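Local coordinates for putative cytoplasmic protein (Salmonella typhimurium LT2, PDB 2Q02), which is of unknown function but binds zinc in a xylose isomerase-like TIM barrel and may have isomerase activity, at residues A[194-199]-A[236-241]; A[7-12]-A[242-247]; A[138-143]-A[165-170]. All blocks are in the same frame, centred on the assembly; numbering follows the deposited sequence.

All three contacts are buried and belong to one eight-stranded parallel barrel, and each brings a zinc ligand with it: H197 in interaction 1, E245 in interaction 2, E139 and D170 in interaction 3. Interaction 2 joins the first strand to the last and so closes the barrel, with four backbone bonds and aromatic packing on the side facing helix 256-271. Interaction 3 pairs strands 135-138 and 166-170 with two such bonds, beyond which E139 and D170 meet at the metal. Interaction 1 is the smallest: a loop meets strand 193-198 through one backbone bond, a tyrosine hydroxyl and a water. Strand 193-198 lies between 166-170 and 242-244, so the three contacts share one sheet.

Interaction 1: A[194-199]-A[236-241]; sequences GLVHLS and MGYRGI. With ZN (zinc ion), chain E.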
ATOM      1  N   GLY A 194      -5.560   8.309  -0.281  1.00 46.16           N
ATOM      2  CA  GLY A 194      -4.440   8.698   0.587  1.00 46.27           C
ATOM      3  C   GLY A 194      -3.073   8.206   0.144  1.00 46.34           C
ATOM      4  O   GLY A 194      -2.043   8.737   0.572  1.00 44.66           O
ATOM      5  N   LEU A 195      -3.068   7.162  -0.680  1.00 45.86           N
ATOM      6  CA  LEU A 195      -1.831   6.595  -1.187  1.00 44.83           C
ATOM      7  C   LEU A 195      -2.123   5.741  -2.397  1.00 43.77           C
ATOM      8  O   LEU A 195      -3.246   5.264  -2.561  1.00 41.71           O
ATOM      9  CB  LEU A 195      -1.198   5.755  -0.106  1.00 44.53           C
ATOM     10  CG  LEU A 195       0.102   5.032  -0.386  1.00 42.96           C
ATOM     11  CD1 LEU A 195       1.175   6.020  -0.617  1.00 45.09           C
ATOM     12  CD2 LEU A 195       0.450   4.135   0.812  1.00 46.62           C
ATOM     13  N   VAL A 196      -1.118   5.568  -3.251  1.00 43.61           N
ATOM     14  CA  VAL A 196      -1.236   4.671  -4.404  1.00 44.18           C
ATOM     15  C   VAL A 196      -0.099   3.655  -4.381  1.00 44.37           C
ATOM     16  O   VAL A 196       1.053   4.021  -4.124  1.00 42.96           O
ATOM     17  CB  VAL A 196      -1.248   5.435  -5.756  1.00 44.26           C
ATOM     18  CG1 VAL A 196      -1.307   4.477  -6.911  1.00 43.06           C
ATOM     19  CG2 VAL A 196      -2.438   6.414  -5.808  1.00 46.78           C
ATOM     20  N   HIS A 197      -0.456   2.385  -4.607  1.00 43.61           N
ATOM     21  CA  HIS A 197       0.480   1.277  -4.669  1.00 43.52           C
ATOM     22  C   HIS A 197       0.614   0.837  -6.134  1.00 46.52           C
ATOM     23  O   HIS A 197      -0.392   0.506  -6.791  1.00 48.77           O
ATOM     24  CB  HIS A 197       0.004   0.079  -3.835  1.00 44.41           C
ATOM     25  CG  HIS A 197       0.348   0.155  -2.379  1.00 40.54           C
ATOM     26  ND1 HIS A 197      -0.049  -0.806  -1.481  1.00 42.17           N
ATOM     27  CD2 HIS A 197       1.029   1.078  -1.659  1.00 45.93           C
ATOM     28  CE1 HIS A 197       0.381  -0.489  -0.273  1.00 40.17           C
ATOM     29  NE2 HIS A 197       1.036   0.653  -0.352  1.00 47.35           N
ATOM     30  N   LEU A 198       1.856   0.839  -6.629  1.00 45.31           N
ATOM     31  CA  LEU A 198       2.171   0.516  -8.003  1.00 43.25           C
ATOM     32  C   LEU A 198       2.973  -0.784  -8.013  1.00 44.30           C
ATOM     33  O   LEU A 198       3.769  -1.079  -7.096  1.00 40.91           O
ATOM     34  CB  LEU A 198       2.994   1.628  -8.669  1.00 43.41           C
ATOM     35  CG  LEU A 198       2.479   3.076  -8.723  1.00 44.97           C
ATOM     36  CD1 LEU A 198       3.558   4.024  -9.307  1.00 40.91           C
ATOM     37  CD2 LEU A 198       1.200   3.162  -9.520  1.00 43.20           C
ATOM     38  N   SER A 199       2.704  -1.571  -9.051  1.00 44.63           N
ATOM     39  CA  SER A 199       3.448  -2.773  -9.367  1.00 44.70           C
ATOM     40  C   SER A 199       2.961  -3.185 -10.735  1.00 44.61           C
ATOM     41  O   SER A 199       1.859  -2.798 -11.149  1.00 44.13           O
ATOM     42  CB  SER A 199       3.233  -3.893  -8.342  1.00 44.66           C
ATOM     43  OG  SER A 199       2.095  -4.664  -8.627  1.00 45.84           O
HETATM   44  N   MSE A 236      -6.589  14.001 -13.159  1.00 46.51           N
HETATM   45  CA  MSE A 236      -7.692  14.288 -12.233  1.00 46.15           C
HETATM   46  C   MSE A 236      -7.240  15.003 -10.947  1.00 45.91           C
HETATM   47  O   MSE A 236      -8.062  15.280 -10.065  1.00 46.37           O
HETATM   48  CB  MSE A 236      -8.424  13.011 -11.877  1.00 45.19           C
HETATM   49  CG  MSE A 236      -9.139  12.298 -13.029  1.00 44.45           C
HETATM   50 SE   MSE A 236      -9.738  10.515 -12.346  0.75 49.30          SE
HETATM   51  CE  MSE A 236     -10.910  11.108 -10.903  1.00 51.43           C
ATOM     52  N   GLY A 237      -5.941  15.291 -10.849  1.00 45.22           N
ATOM     53  CA  GLY A 237      -5.404  16.213  -9.846  1.00 44.41           C
ATOM     54  C   GLY A 237      -4.710  15.582  -8.651  1.00 43.75           C
ATOM     55  O   GLY A 237      -4.470  16.256  -7.665  1.00 42.22           O
ATOM     56  N   TYR A 238      -4.370  14.297  -8.726  1.00 44.60           N
ATOM     57  CA  TYR A 238      -3.693  13.631  -7.600  1.00 45.78           C
ATOM     58  C   TYR A 238      -2.276  14.165  -7.425  1.00 45.54           C
ATOM     59  O   TYR A 238      -1.483  14.087  -8.362  1.00 45.56           O
ATOM     60  CB  TYR A 238      -3.628  12.115  -7.819  1.00 44.98           C
ATOM     61  CG  TYR A 238      -2.999  11.329  -6.681  1.00 43.52           C
ATOM     62  CD1 TYR A 238      -3.654  11.175  -5.468  1.00 46.01           C
ATOM     63  CD2 TYR A 238      -1.771  10.698  -6.837  1.00 43.96           C
ATOM     64  CE1 TYR A 238      -3.091  10.413  -4.414  1.00 45.07           C
ATOM     65  CE2 TYR A 238      -1.200   9.934  -5.800  1.00 44.80           C
ATOM     66  CZ  TYR A 238      -1.860   9.800  -4.592  1.00 44.80           C
ATOM     67  OH  TYR A 238      -1.294   9.071  -3.567  1.00 41.88           O
ATOM     68  N   ARG A 239      -1.971  14.662  -6.224  1.00 44.90           N
ATOM     69  CA  ARG A 239      -0.629  15.120  -5.849  1.00 44.90           C
ATOM     70  C   ARG A 239      -0.027  14.288  -4.718  1.00 44.71           C
ATOM     71  O   ARG A 239       0.919  14.734  -4.069  1.00 44.43           O
ATOM     72  CB  ARG A 239      -0.688  16.585  -5.388  1.00 45.93           C
ATOM     73  CG  ARG A 239      -1.106  17.561  -6.464  1.00 48.53           C
ATOM     74  CD  ARG A 239       0.001  17.739  -7.509  1.00 53.13           C
ATOM     75  NE  ARG A 239      -0.540  18.263  -8.763  1.00 56.68           N
ATOM     76  CZ  ARG A 239      -0.884  17.532  -9.829  1.00 55.84           C
ATOM     77  NH1 ARG A 239      -0.734  16.211  -9.841  1.00 50.98           N
ATOM     78  NH2 ARG A 239      -1.376  18.141 -10.911  1.00 54.23           N
ATOM     79  N   GLY A 240      -0.568  13.088  -4.486  1.00 43.86           N
ATOM     80  CA  GLY A 240      -0.161  12.254  -3.362  1.00 43.80           C
ATOM     81  C   GLY A 240       0.985  11.333  -3.705  1.00 43.54           C
ATOM     82  O   GLY A 240       1.627  11.496  -4.714  1.00 44.39           O
ATOM     83  N   ILE A 241       1.228  10.350  -2.860  1.00 43.33           N
ATOM     84  CA  ILE A 241       2.417   9.512  -2.957  1.00 44.24           C
ATOM     85  C   ILE A 241       2.169   8.265  -3.831  1.00 45.71           C
ATOM     86  O   ILE A 241       1.101   7.622  -3.767  1.00 45.92           O
ATOM     87  CB  ILE A 241       2.892   9.083  -1.538  1.00 44.62           C
ATOM     88  CG1 ILE A 241       3.299  10.329  -0.721  1.00 44.51           C
ATOM     89  CG2 ILE A 241       4.041   8.085  -1.622  1.00 44.85           C
ATOM     90  CD1 ILE A 241       3.525  10.082   0.767  1.00 45.61           C
TER
HETATM   91 ZN    ZN E 300      -1.151  -2.584  -1.955  1.00 45.13          ZN
HETATM   92  O   HOH W   1      -0.131  10.569  -0.500  1.00 39.12           O
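Y238 reaches from the loop after helix 226-235 to the backbone of strand 193-198, its CG anti to the backbone N (chi1 -178°). From CB the ring runs toward the strand and past V196, the two side chains sliding by each other in opposite directions; ring atoms CE2 and CZ meet V196 CG2, CZ at 3.6 Å. G240 N lies over the centre of one ring face, 3.3 Å above the plane. At the tip, OH comes within 3.5 Å of L195 CA and donates a hydrogen bond to I241 O (2.8 Å), arriving from above the carbonyl plane. That same oxygen accepts V196 N at 3.1 Å, almost in line with its C=O bond. Two donors thus grip I241 O: V196 N joins loop to strand, while Y238 OH holds the carbonyl from within the loop. L195 CD1 lies 3.6 Å from I241 CB. A water completes the junction, donating to G194 O and accepting from I241 N (2.7 Å). Further along the strand H197 binds zinc through ND1 at 2.1 Å, while its NE2 is hydrogen-bonded to E37. This is the entry into the last strand of a TIM barrel, where the beta-alpha-beta crossover from 193-198 to 242-244 leaves its helix and rejoins the sheet.

Interaction 2: A[7-12]-A[242-247]; sequences TRFCIN and YAFEPF. With ZN (zinc ion), chain E.
Y242 starts the pairing with R8: its N donates to R8 O (3.0 Å), and its ring lies beside the arginine side chain, both pointing the same way, with R8 NH2 at 3.3 Å from Y242 CE2 and the guanidinium turned 36° from the ring plane. E234 holds the two polar ends together, in a salt bridge with R8 NH2 and a hydrogen bond with Y242 OH; R8 NE is hydrogen-bonded to G240 O. Y242 O then accepts C10 N at 2.7 Å. A243 follows, its CB 3.6 Å from C10 CB on the face of the sheet opposite the aromatic residues. Strands 9-12 and 242-244 thus run parallel, first against last, which is the seam that closes the TIM barrel. F244 N donates to C10 O, and F244 O accepts N12 N at 3.1 Å. The F244 ring is nearly parallel to that of F9 but slid aside, centroids 5.6 Å apart; helix 256-271 packs against both, and I11 CD1 comes to the F244 ring edge. At E245 the side chain runs alongside N12, E245 CG 3.6 Å from N12 ND2, and its extended chain (chi2 -164°) carries OE1 to zinc at 2.1 Å, while OE2 forms a salt bridge with R39.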
ATOM      1  N   THR A   7      10.455  13.329  -5.080  1.00 47.31           N
ATOM      2  CA  THR A   7       9.985  13.387  -3.680  1.00 47.62           C
ATOM      3  C   THR A   7       8.740  12.543  -3.379  1.00 46.35           C
ATOM      4  O   THR A   7       8.601  12.008  -2.270  1.00 45.16           O
ATOM      5  CB  THR A   7       9.609  14.913  -3.370  1.00 49.27           C
ATOM      6  OG1 THR A   7      10.806  15.663  -3.187  1.00 57.13           O
ATOM      7  CG2 THR A   7       8.669  15.140  -2.138  1.00 50.13           C
ATOM      8  N   ARG A   8       7.815  12.510  -4.348  1.00 46.37           N
ATOM      9  CA  ARG A   8       6.517  11.839  -4.209  1.00 46.08           C
ATOM     10  C   ARG A   8       6.590  10.319  -4.311  1.00 45.81           C
ATOM     11  O   ARG A   8       5.572   9.666  -4.140  1.00 47.38           O
ATOM     12  CB  ARG A   8       5.521  12.317  -5.281  1.00 45.01           C
ATOM     13  CG  ARG A   8       5.082  13.755  -5.135  1.00 46.77           C
ATOM     14  CD  ARG A   8       4.235  14.202  -6.322  1.00 45.86           C
ATOM     15  NE  ARG A   8       3.005  13.424  -6.419  1.00 47.93           N
ATOM     16  CZ  ARG A   8       2.166  13.446  -7.459  1.00 45.66           C
ATOM     17  NH1 ARG A   8       2.396  14.211  -8.510  1.00 43.08           N
ATOM     18  NH2 ARG A   8       1.088  12.672  -7.460  1.00 45.07           N
ATOM     19  N   PHE A   9       7.752   9.752  -4.623  1.00 45.90           N
ATOM     20  CA  PHE A   9       7.867   8.290  -4.714  1.00 45.45           C
ATOM     21  C   PHE A   9       8.254   7.677  -3.375  1.00 45.00           C
ATOM     22  O   PHE A   9       9.003   8.268  -2.596  1.00 45.45           O
ATOM     23  CB  PHE A   9       8.830   7.869  -5.834  1.00 45.92           C
ATOM     24  CG  PHE A   9       8.272   8.079  -7.216  1.00 43.31           C
ATOM     25  CD1 PHE A   9       7.165   7.347  -7.650  1.00 40.73           C
ATOM     26  CD2 PHE A   9       8.850   8.997  -8.088  1.00 48.35           C
ATOM     27  CE1 PHE A   9       6.614   7.535  -8.911  1.00 40.52           C
ATOM     28  CE2 PHE A   9       8.313   9.186  -9.387  1.00 48.87           C
ATOM     29  CZ  PHE A   9       7.183   8.450  -9.791  1.00 45.05           C
ATOM     30  N   CYS A  10       7.716   6.483  -3.113  1.00 45.30           N
ATOM     31  CA  CYS A  10       7.922   5.762  -1.832  1.00 45.26           C
ATOM     32  C   CYS A  10       8.305   4.325  -2.140  1.00 45.06           C
ATOM     33  O   CYS A  10       7.775   3.711  -3.063  1.00 44.93           O
ATOM     34  CB  CYS A  10       6.620   5.779  -1.005  1.00 45.72           C
ATOM     35  SG  CYS A  10       6.639   4.927   0.605  1.00 46.56           S
ATOM     36  N   ILE A  11       9.245   3.783  -1.389  1.00 45.00           N
ATOM     37  CA  ILE A  11       9.637   2.410  -1.615  1.00 44.93           C
ATOM     38  C   ILE A  11       9.064   1.542  -0.504  1.00 46.09           C
ATOM     39  O   ILE A  11       9.414   1.691   0.675  1.00 46.49           O
ATOM     40  CB  ILE A  11      11.165   2.243  -1.708  1.00 45.84           C
ATOM     41  CG1 ILE A  11      11.793   3.337  -2.603  1.00 44.17           C
ATOM     42  CG2 ILE A  11      11.513   0.829  -2.203  1.00 45.13           C
ATOM     43  CD1 ILE A  11      11.235   3.420  -4.012  1.00 43.88           C
ATOM     44  N   ASN A  12       8.178   0.637  -0.895  1.00 46.19           N
ATOM     45  CA  ASN A  12       7.642  -0.349   0.020  1.00 46.11           C
ATOM     46  C   ASN A  12       8.708  -1.451   0.283  1.00 46.06           C
ATOM     47  O   ASN A  12       9.395  -1.924  -0.646  1.00 45.10           O
ATOM     48  CB  ASN A  12       6.331  -0.925  -0.548  1.00 45.89           C
ATOM     49  CG  ASN A  12       5.558  -1.745   0.465  1.00 43.97           C
ATOM     50  OD1 ASN A  12       6.087  -2.716   1.002  1.00 42.64           O
ATOM     51  ND2 ASN A  12       4.293  -1.373   0.714  1.00 41.68           N
ATOM     52  N   TYR A 242       3.161   7.952  -4.660  1.00 44.69           N
ATOM     53  CA  TYR A 242       3.215   6.701  -5.379  1.00 43.75           C
ATOM     54  C   TYR A 242       4.284   5.842  -4.706  1.00 43.59           C
ATOM     55  O   TYR A 242       5.452   6.238  -4.593  1.00 42.14           O
ATOM     56  CB  TYR A 242       3.580   6.953  -6.844  1.00 44.46           C
ATOM     57  CG  TYR A 242       2.515   7.687  -7.646  1.00 45.56           C
ATOM     58  CD1 TYR A 242       1.350   7.032  -8.048  1.00 43.37           C
ATOM     59  CD2 TYR A 242       2.686   9.033  -8.026  1.00 45.75           C
ATOM     60  CE1 TYR A 242       0.381   7.678  -8.776  1.00 40.75           C
ATOM     61  CE2 TYR A 242       1.709   9.700  -8.775  1.00 45.08           C
ATOM     62  CZ  TYR A 242       0.557   9.003  -9.136  1.00 44.75           C
ATOM     63  OH  TYR A 242      -0.427   9.606  -9.872  1.00 45.27           O
ATOM     64  N   ALA A 243       3.864   4.661  -4.265  1.00 44.82           N
ATOM     65  CA  ALA A 243       4.717   3.702  -3.564  1.00 44.26           C
ATOM     66  C   ALA A 243       4.763   2.441  -4.372  1.00 45.33           C
ATOM     67  O   ALA A 243       3.719   1.944  -4.769  1.00 46.02           O
ATOM     68  CB  ALA A 243       4.158   3.391  -2.173  1.00 43.43           C
ATOM     69  N   PHE A 244       5.973   1.922  -4.590  1.00 46.24           N
ATOM     70  CA  PHE A 244       6.200   0.707  -5.356  1.00 46.13           C
ATOM     71  C   PHE A 244       6.087  -0.502  -4.426  1.00 47.43           C
ATOM     72  O   PHE A 244       6.783  -0.558  -3.409  1.00 46.30           O
ATOM     73  CB  PHE A 244       7.574   0.755  -6.047  1.00 46.05           C
ATOM     74  CG  PHE A 244       7.632   1.731  -7.195  1.00 44.80           C
ATOM     75  CD1 PHE A 244       6.992   1.450  -8.395  1.00 42.88           C
ATOM     76  CD2 PHE A 244       8.310   2.943  -7.070  1.00 47.91           C
ATOM     77  CE1 PHE A 244       7.027   2.359  -9.457  1.00 46.57           C
ATOM     78  CE2 PHE A 244       8.373   3.856  -8.143  1.00 46.52           C
ATOM     79  CZ  PHE A 244       7.723   3.566  -9.330  1.00 45.83           C
ATOM     80  N   GLU A 245       5.185  -1.437  -4.769  1.00 47.95           N
ATOM     81  CA  GLU A 245       4.858  -2.594  -3.911  1.00 47.87           C
ATOM     82  C   GLU A 245       4.771  -3.911  -4.725  1.00 46.16           C
ATOM     83  O   GLU A 245       3.698  -4.456  -4.942  1.00 46.91           O
ATOM     84  CB  GLU A 245       3.562  -2.344  -3.100  1.00 46.58           C
ATOM     85  CG  GLU A 245       3.241  -3.448  -2.062  1.00 48.53           C
ATOM     86  CD  GLU A 245       1.803  -3.415  -1.538  1.00 49.69           C
ATOM     87  OE1 GLU A 245       0.865  -3.185  -2.329  1.00 55.74           O
ATOM     88  OE2 GLU A 245       1.588  -3.647  -0.331  1.00 52.88           O
ATOM     89  N   PRO A 246       5.910  -4.417  -5.186  1.00 45.57           N
ATOM     90  CA  PRO A 246       5.933  -5.763  -5.733  1.00 46.70           C
ATOM     91  C   PRO A 246       5.851  -6.862  -4.646  1.00 47.53           C
ATOM     92  O   PRO A 246       6.193  -6.610  -3.485  1.00 46.75           O
ATOM     93  CB  PRO A 246       7.276  -5.800  -6.451  1.00 45.59           C
ATOM     94  CG  PRO A 246       8.123  -4.917  -5.665  1.00 45.08           C
ATOM     95  CD  PRO A 246       7.239  -3.788  -5.246  1.00 46.15           C
ATOM     96  N   PHE A 247       5.397  -8.062  -5.036  1.00 48.94           N
ATOM     97  CA  PHE A 247       5.229  -9.221  -4.114  1.00 48.47           C
ATOM     98  C   PHE A 247       5.917 -10.534  -4.547  1.00 47.65           C
ATOM     99  O   PHE A 247       6.082 -11.450  -3.729  1.00 46.65           O
ATOM    100  CB  PHE A 247       3.745  -9.549  -3.969  1.00 48.80           C
ATOM    101  CG  PHE A 247       3.055  -8.785  -2.916  1.00 49.20           C
ATOM    102  CD1 PHE A 247       3.038  -9.252  -1.611  1.00 53.16           C
ATOM    103  CD2 PHE A 247       2.378  -7.610  -3.230  1.00 52.48           C
ATOM    104  CE1 PHE A 247       2.386  -8.543  -0.610  1.00 51.29           C
ATOM    105  CE2 PHE A 247       1.706  -6.897  -2.249  1.00 51.25           C
ATOM    106  CZ  PHE A 247       1.710  -7.367  -0.929  1.00 54.68           C
TER
HETATM  107 ZN    ZN E 300      -1.151  -2.584  -1.955  1.00 45.13          ZN

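Interaction 3: A[138-143]-A[165-170]; sequences VEPLGF and FKVLLD. With ZN (zinc ion), chain E.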
ATOM      1  N   VAL A 138      -7.664   2.498   4.030  1.00 45.60           N
ATOM      2  CA  VAL A 138      -8.449   1.327   3.648  1.00 45.42           C
ATOM      3  C   VAL A 138      -8.078   0.920   2.238  1.00 45.56           C
ATOM      4  O   VAL A 138      -8.258   1.699   1.295  1.00 45.36           O
ATOM      5  CB  VAL A 138      -9.944   1.632   3.695  1.00 46.29           C
ATOM      6  CG1 VAL A 138     -10.739   0.486   3.129  1.00 42.59           C
ATOM      7  CG2 VAL A 138     -10.379   1.965   5.147  1.00 48.80           C
ATOM      8  N   GLU A 139      -7.545  -0.287   2.091  1.00 45.70           N
ATOM      9  CA  GLU A 139      -7.133  -0.791   0.774  1.00 45.79           C
ATOM     10  C   GLU A 139      -8.079  -1.875   0.292  1.00 45.29           C
ATOM     11  O   GLU A 139      -7.999  -3.010   0.764  1.00 45.35           O
ATOM     12  CB  GLU A 139      -5.744  -1.405   0.833  1.00 46.72           C
ATOM     13  CG  GLU A 139      -5.282  -2.023  -0.490  1.00 46.83           C
ATOM     14  CD  GLU A 139      -3.790  -2.255  -0.535  1.00 47.02           C
ATOM     15  OE1 GLU A 139      -3.181  -2.374   0.545  1.00 47.41           O
ATOM     16  OE2 GLU A 139      -3.230  -2.323  -1.651  1.00 51.89           O
ATOM     17  N   PRO A 140      -8.980  -1.540  -0.637  1.00 44.84           N
ATOM     18  CA  PRO A 140      -9.746  -2.579  -1.299  1.00 45.01           C
ATOM     19  C   PRO A 140      -8.854  -3.593  -2.046  1.00 46.24           C
ATOM     20  O   PRO A 140      -7.828  -3.222  -2.648  1.00 46.28           O
ATOM     21  CB  PRO A 140     -10.616  -1.812  -2.308  1.00 45.47           C
ATOM     22  CG  PRO A 140     -10.593  -0.401  -1.914  1.00 45.87           C
ATOM     23  CD  PRO A 140      -9.356  -0.186  -1.083  1.00 46.68           C
ATOM     24  N   LEU A 141      -9.258  -4.867  -1.970  1.00 45.93           N
ATOM     25  CA  LEU A 141      -8.602  -5.957  -2.673  1.00 45.53           C
ATOM     26  C   LEU A 141      -9.496  -6.394  -3.803  1.00 45.21           C
ATOM     27  O   LEU A 141     -10.678  -6.652  -3.603  1.00 43.97           O
ATOM     28  CB  LEU A 141      -8.372  -7.149  -1.753  1.00 45.75           C
ATOM     29  CG  LEU A 141      -7.700  -6.856  -0.424  1.00 45.26           C
ATOM     30  CD1 LEU A 141      -7.725  -8.080   0.433  1.00 47.83           C
ATOM     31  CD2 LEU A 141      -6.287  -6.367  -0.612  1.00 47.09           C
ATOM     32  N   GLY A 142      -8.925  -6.488  -4.996  1.00 46.14           N
ATOM     33  CA  GLY A 142      -9.704  -6.773  -6.208  1.00 45.11           C
ATOM     34  C   GLY A 142     -10.120  -8.222  -6.426  1.00 44.25           C
ATOM     35  O   GLY A 142     -10.942  -8.499  -7.295  1.00 43.48           O
ATOM     36  N   PHE A 143      -9.560  -9.153  -5.661  1.00 44.27           N
ATOM     37  CA  PHE A 143      -9.911 -10.555  -5.809  1.00 44.30           C
ATOM     38  C   PHE A 143     -11.420 -10.757  -5.783  1.00 44.89           C
ATOM     39  O   PHE A 143     -12.141 -10.088  -5.042  1.00 45.18           O
ATOM     40  CB  PHE A 143      -9.293 -11.418  -4.721  1.00 43.55           C
ATOM     41  CG  PHE A 143      -7.821 -11.293  -4.651  1.00 46.99           C
ATOM     42  CD1 PHE A 143      -7.024 -11.871  -5.632  1.00 42.28           C
ATOM     43  CD2 PHE A 143      -7.223 -10.545  -3.639  1.00 45.34           C
ATOM     44  CE1 PHE A 143      -5.679 -11.724  -5.601  1.00 39.38           C
ATOM     45  CE2 PHE A 143      -5.865 -10.399  -3.598  1.00 43.73           C
ATOM     46  CZ  PHE A 143      -5.085 -10.994  -4.583  1.00 43.54           C
ATOM     47  N   PHE A 165     -10.453   8.507   7.630  1.00 44.57           N
ATOM     48  CA  PHE A 165      -9.704   7.549   6.829  1.00 44.62           C
ATOM     49  C   PHE A 165      -9.780   7.862   5.358  1.00 45.34           C
ATOM     50  O   PHE A 165     -10.696   8.558   4.900  1.00 44.80           O
ATOM     51  CB  PHE A 165     -10.205   6.109   7.029  1.00 45.22           C
ATOM     52  CG  PHE A 165      -9.798   5.467   8.343  1.00 41.44           C
ATOM     53  CD1 PHE A 165      -9.143   6.183   9.352  1.00 43.92           C
ATOM     54  CD2 PHE A 165     -10.106   4.133   8.574  1.00 44.72           C
ATOM     55  CE1 PHE A 165      -8.798   5.572  10.554  1.00 45.41           C
ATOM     56  CE2 PHE A 165      -9.754   3.513   9.762  1.00 42.47           C
ATOM     57  CZ  PHE A 165      -9.088   4.227  10.754  1.00 41.73           C
ATOM     58  N   LYS A 166      -8.776   7.363   4.624  1.00 45.65           N
ATOM     59  CA  LYS A 166      -8.721   7.508   3.175  1.00 45.23           C
ATOM     60  C   LYS A 166      -8.511   6.150   2.498  1.00 45.22           C
ATOM     61  O   LYS A 166      -8.152   5.165   3.127  1.00 44.64           O
ATOM     62  CB  LYS A 166      -7.602   8.464   2.777  1.00 44.49           C
ATOM     63  CG  LYS A 166      -7.907   9.947   2.997  1.00 45.90           C
ATOM     64  CD  LYS A 166      -6.655  10.787   2.787  1.00 44.58           C
ATOM     65  CE  LYS A 166      -6.959  12.207   2.344  1.00 53.95           C
ATOM     66  NZ  LYS A 166      -7.149  13.174   3.458  1.00 51.85           N
ATOM     67  N   VAL A 167      -8.713   6.113   1.196  1.00 45.25           N
ATOM     68  CA  VAL A 167      -8.565   4.890   0.449  1.00 45.61           C
ATOM     69  C   VAL A 167      -7.144   4.772  -0.096  1.00 45.87           C
ATOM     70  O   VAL A 167      -6.545   5.768  -0.534  1.00 45.18           O
ATOM     71  CB  VAL A 167      -9.618   4.813  -0.715  1.00 46.08           C
ATOM     72  CG1 VAL A 167      -9.186   3.856  -1.817  1.00 45.35           C
ATOM     73  CG2 VAL A 167     -10.979   4.419  -0.164  1.00 49.95           C
ATOM     74  N   LEU A 168      -6.621   3.545  -0.050  1.00 45.76           N
ATOM     75  CA  LEU A 168      -5.351   3.199  -0.643  1.00 45.47           C
ATOM     76  C   LEU A 168      -5.631   2.520  -2.002  1.00 45.53           C
ATOM     77  O   LEU A 168      -6.160   1.398  -2.072  1.00 44.10           O
ATOM     78  CB  LEU A 168      -4.599   2.260   0.295  1.00 45.23           C
ATOM     79  CG  LEU A 168      -3.112   2.123   0.029  1.00 47.62           C
ATOM     80  CD1 LEU A 168      -2.486   1.210   1.116  1.00 49.46           C
ATOM     81  CD2 LEU A 168      -2.815   1.622  -1.416  1.00 46.42           C
ATOM     82  N   LEU A 169      -5.302   3.231  -3.074  1.00 45.89           N
ATOM     83  CA  LEU A 169      -5.549   2.734  -4.404  1.00 47.19           C
ATOM     84  C   LEU A 169      -4.332   1.908  -4.860  1.00 46.12           C
ATOM     85  O   LEU A 169      -3.230   2.422  -5.032  1.00 46.60           O
ATOM     86  CB  LEU A 169      -5.831   3.911  -5.350  1.00 48.28           C
ATOM     87  CG  LEU A 169      -6.563   3.638  -6.667  1.00 48.90           C
ATOM     88  CD1 LEU A 169      -6.727   4.966  -7.379  1.00 52.97           C
ATOM     89  CD2 LEU A 169      -5.846   2.632  -7.571  1.00 49.94           C
ATOM     90  N   ASP A 170      -4.546   0.627  -5.057  1.00 44.82           N
ATOM     91  CA  ASP A 170      -3.503  -0.260  -5.522  1.00 45.54           C
ATOM     92  C   ASP A 170      -3.796  -0.672  -6.988  1.00 45.80           C
ATOM     93  O   ASP A 170      -4.853  -1.245  -7.281  1.00 45.36           O
ATOM     94  CB  ASP A 170      -3.498  -1.443  -4.579  1.00 45.44           C
ATOM     95  CG  ASP A 170      -2.367  -2.358  -4.815  1.00 45.49           C
ATOM     96  OD1 ASP A 170      -2.201  -2.775  -5.973  1.00 47.06           O
ATOM     97  OD2 ASP A 170      -1.666  -2.667  -3.835  1.00 43.81           O
TER
HETATM   98 ZN    ZN E 300      -1.151  -2.584  -1.955  1.00 45.13          ZN
HETATM   99  O   HOH W   2      -6.707  -0.844  -3.749  1.00 35.98           O
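V138 and V167 form a parallel bridge, with V138 N donating to K166 O at 2.9 Å and L168 N returning to V138 O at 2.8 Å. Beyond this bridge 139-143 makes no further direct backbone hydrogen bond to 165-170; instead a water bridges the two backbones, donating to P140 O and L168 O and accepting from D170 N. E139 lies obliquely across L168, with its CB close to L168 CB and OE1 at 3.7 Å from L168 CD1. Stretched out past CG (chi2 163°), the E139 chain carries OE2 to the zinc at 2.1 Å, where D170 OD2 binds at 1.9 Å. The two oxygens, E139 OE2 and D170 OD2, are only 2.7 Å apart, their carboxylate planes turned by 31°; the shared cation probably offsets their repulsion, helped by R215, which is hydrogen-bonded to D170 OD2. H197 and E245 complete the protein ligands. D170 divides its work: OD2 binds zinc, while OD1 caps a backbone N at the start of helix 171-176. V138 and V167 point to the same face of the sheet; there V138 CG2 meets F165 CD2 at 4.1 Å, and V167 CG1 touches P140 CD. Helix 151-161 packs over V138, P140 and V167, while strands 101-104 and 193-198 continue the barrel on either side.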